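PDB 7JVE: DsbA family protein from Salmonella typhimurium, which forms and rearranges disulfide bonds as a trimeric thioredoxin-like enzyme with both thiol oxidase and disulfide isomerase activities. Local coordinates for residues M88-Q93 with A156-G161. Sequence-based numbering, arbitrary orientation.
Sequences MFFDYQ and ALYATG
Leu157 lays its CD2 methyl over the middle of the Tyr92 ring, a CH-pi contact 3.5 Å from the ring centroid and only 8° off its normal. In this DsbA-type thioredoxin fold the contact joins the end of the central strand 84-90, and the loop that leads to the redox-active Cys94-Cys97 disulfide, to the C-terminal part of helix 147-159 in the helical insertion typical of DsbA-like proteins. With CG anti to the backbone N (chi1 -167°), Leu157 extends from its helix onto Tyr92, whose opposite face receives Phe90 CE2 near the rim.

Tyr92 also turns an edge to the face of Tyr158 in a T-shaped pair, with centroids 5.2 Å apart and planes at 62°; its CD1 leads, 3.9 Å from Tyr158 CE1. The Tyr158 ring lies against the loop backbone, where CE1 is 3.4 Å from Tyr92 O, and its side chain touches Cys97, Ser98 and Ala101 of helix 95-110. His154, one helical turn before Tyr158, meets the rings of Phe90, Tyr92 and Tyr158, making an aromatic cluster beside helix 95-110.

Asp91 OD1 accepts from Gln93 N at 2.8 Å in an Asx turn, while OD2 forms a salt bridge with Arg127. At the far end of Tyr158, OH sits 3.3 Å from Phe90 CD2 and gives a weak, long hydrogen bond of 3.4 Å to Asp91 O.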
loop_
_atom_site.group_PDB
_atom_site.type_symbol
_atom_site.label_atom_id
_atom_site.label_comp_id
_atom_site.label_asym_id
_atom_site.label_seq_id
_atom_site.Cartn_x
_atom_site.Cartn_y
_atom_site.Cartn_z
ATOM N N MET A 88 -18.310 -2.906 20.173
ATOM C CA MET A 88 -17.536 -2.069 19.261
ATOM C C MET A 88 -16.355 -1.434 19.982
ATOM O O MET A 88 -16.538 -0.624 20.901
ATOM C CB MET A 88 -18.409 -0.999 18.597
ATOM C CG MET A 88 -19.644 -1.549 17.882
ATOM S SD MET A 88 -20.999 -0.376 17.591
ATOM C CE MET A 88 -21.477 0.102 19.257
ATOM N N PHE A 89 -15.150 -1.819 19.556
ATOM C CA PHE A 89 -13.902 -1.194 19.971
ATOM C C PHE A 89 -13.564 -0.065 18.997
ATOM O O PHE A 89 -13.403 -0.295 17.792
ATOM C CB PHE A 89 -12.786 -2.234 20.013
ATOM C CG PHE A 89 -12.982 -3.276 21.077
ATOM C CD1 PHE A 89 -13.911 -4.295 20.903
ATOM C CD2 PHE A 89 -12.268 -3.201 22.282
ATOM C CE1 PHE A 89 -14.089 -5.268 21.887
ATOM C CE2 PHE A 89 -12.437 -4.154 23.274
ATOM C CZ PHE A 89 -13.353 -5.203 23.085
ATOM N N PHE A 90 -13.464 1.152 19.520
ATOM C CA PHE A 90 -13.259 2.317 18.685
ATOM C C PHE A 90 -12.505 3.368 19.489
ATOM O O PHE A 90 -12.540 3.385 20.726
ATOM C CB PHE A 90 -14.588 2.897 18.187
ATOM C CG PHE A 90 -15.423 3.453 19.293
ATOM C CD1 PHE A 90 -16.227 2.622 20.055
ATOM C CD2 PHE A 90 -15.341 4.798 19.631
ATOM C CE1 PHE A 90 -16.961 3.135 21.105
ATOM C CE2 PHE A 90 -16.082 5.310 20.666
ATOM C CZ PHE A 90 -16.891 4.484 21.403
ATOM N N ASP A 91 -11.806 4.225 18.750
ATOM C CA ASP A 91 -11.125 5.409 19.254
ATOM C C ASP A 91 -11.780 6.606 18.568
ATOM O O ASP A 91 -12.001 6.575 17.351
ATOM C CB ASP A 91 -9.620 5.302 18.939
ATOM C CG ASP A 91 -8.787 6.487 19.435
ATOM O OD1 ASP A 91 -9.314 7.609 19.648
ATOM O OD2 ASP A 91 -7.552 6.274 19.577
ATOM N N TYR A 92 -12.131 7.642 19.338
ATOM C CA TYR A 92 -12.756 8.793 18.700
ATOM C C TYR A 92 -11.846 9.452 17.659
ATOM O O TYR A 92 -12.351 10.109 16.743
ATOM C CB TYR A 92 -13.192 9.830 19.733
ATOM C CG TYR A 92 -14.456 9.451 20.471
ATOM C CD1 TYR A 92 -15.696 9.436 19.816
ATOM C CD2 TYR A 92 -14.419 9.099 21.811
ATOM C CE1 TYR A 92 -16.855 9.091 20.482
ATOM C CE2 TYR A 92 -15.583 8.746 22.498
ATOM C CZ TYR A 92 -16.795 8.741 21.829
ATOM O OH TYR A 92 -17.951 8.402 22.507
ATOM N N GLN A 93 -10.528 9.291 17.759
ATOM C CA GLN A 93 -9.622 9.889 16.786
ATOM C C GLN A 93 -9.235 8.936 15.665
ATOM O O GLN A 93 -8.431 9.294 14.804
ATOM C CB GLN A 93 -8.378 10.416 17.487
ATOM C CG GLN A 93 -8.702 11.601 18.342
ATOM C CD GLN A 93 -7.478 12.356 18.746
ATOM O OE1 GLN A 93 -7.014 13.239 18.011
ATOM N NE2 GLN A 93 -6.934 12.028 19.926
ATOM N N ALA A 156 -21.886 13.213 18.327
ATOM C CA ALA A 156 -21.508 14.617 18.266
ATOM C C ALA A 156 -19.995 14.779 18.339
ATOM O O ALA A 156 -19.434 15.664 17.687
ATOM C CB ALA A 156 -22.189 15.398 19.393
ATOM N N LEU A 157 -19.326 13.919 19.105
ATOM C CA LEU A 157 -17.883 14.012 19.225
ATOM C C LEU A 157 -17.202 13.690 17.897
ATOM O O LEU A 157 -16.377 14.472 17.412
ATOM C CB LEU A 157 -17.410 13.103 20.354
ATOM C CG LEU A 157 -15.964 13.309 20.804
ATOM C CD1 LEU A 157 -15.674 14.783 21.038
ATOM C CD2 LEU A 157 -15.659 12.473 22.053
ATOM N N TYR A 158 -17.537 12.544 17.295
ATOM C CA TYR A 158 -17.249 12.297 15.880
ATOM C C TYR A 158 -17.559 13.450 14.935
ATOM O O TYR A 158 -16.741 13.775 14.068
ATOM C CB TYR A 158 -17.979 11.019 15.445
ATOM C CG TYR A 158 -17.276 9.714 15.734
ATOM C CD1 TYR A 158 -15.889 9.661 15.827
ATOM C CD2 TYR A 158 -17.998 8.553 16.037
ATOM C CE1 TYR A 158 -15.235 8.461 16.052
ATOM C CE2 TYR A 158 -17.352 7.352 16.328
ATOM C CZ TYR A 158 -15.973 7.306 16.327
ATOM O OH TYR A 158 -15.312 6.104 16.600
ATOM N N ALA A 159 -18.729 14.081 15.072
ATOM C CA ALA A 159 -19.085 15.130 14.123
ATOM C C ALA A 159 -18.132 16.316 14.170
ATOM O O ALA A 159 -18.193 17.158 13.268
ATOM C CB ALA A 159 -20.518 15.622 14.349
ATOM N N THR A 160 -17.270 16.434 15.188
ATOM C CA THR A 160 -16.239 17.462 15.086
ATOM C C THR A 160 -15.342 17.245 13.873
ATOM O O THR A 160 -14.684 18.193 13.426
ATOM C CB THR A 160 -15.355 17.527 16.334
ATOM O OG1 THR A 160 -14.636 16.292 16.475
ATOM C CG2 THR A 160 -16.171 17.853 17.595
ATOM N N GLY A 161 -15.298 16.026 13.329
ATOM C CA GLY A 161 -14.409 15.726 12.228
ATOM C C GLY A 161 -12.948 15.784 12.632
ATOM O O GLY A 161 -12.070 15.827 11.767
#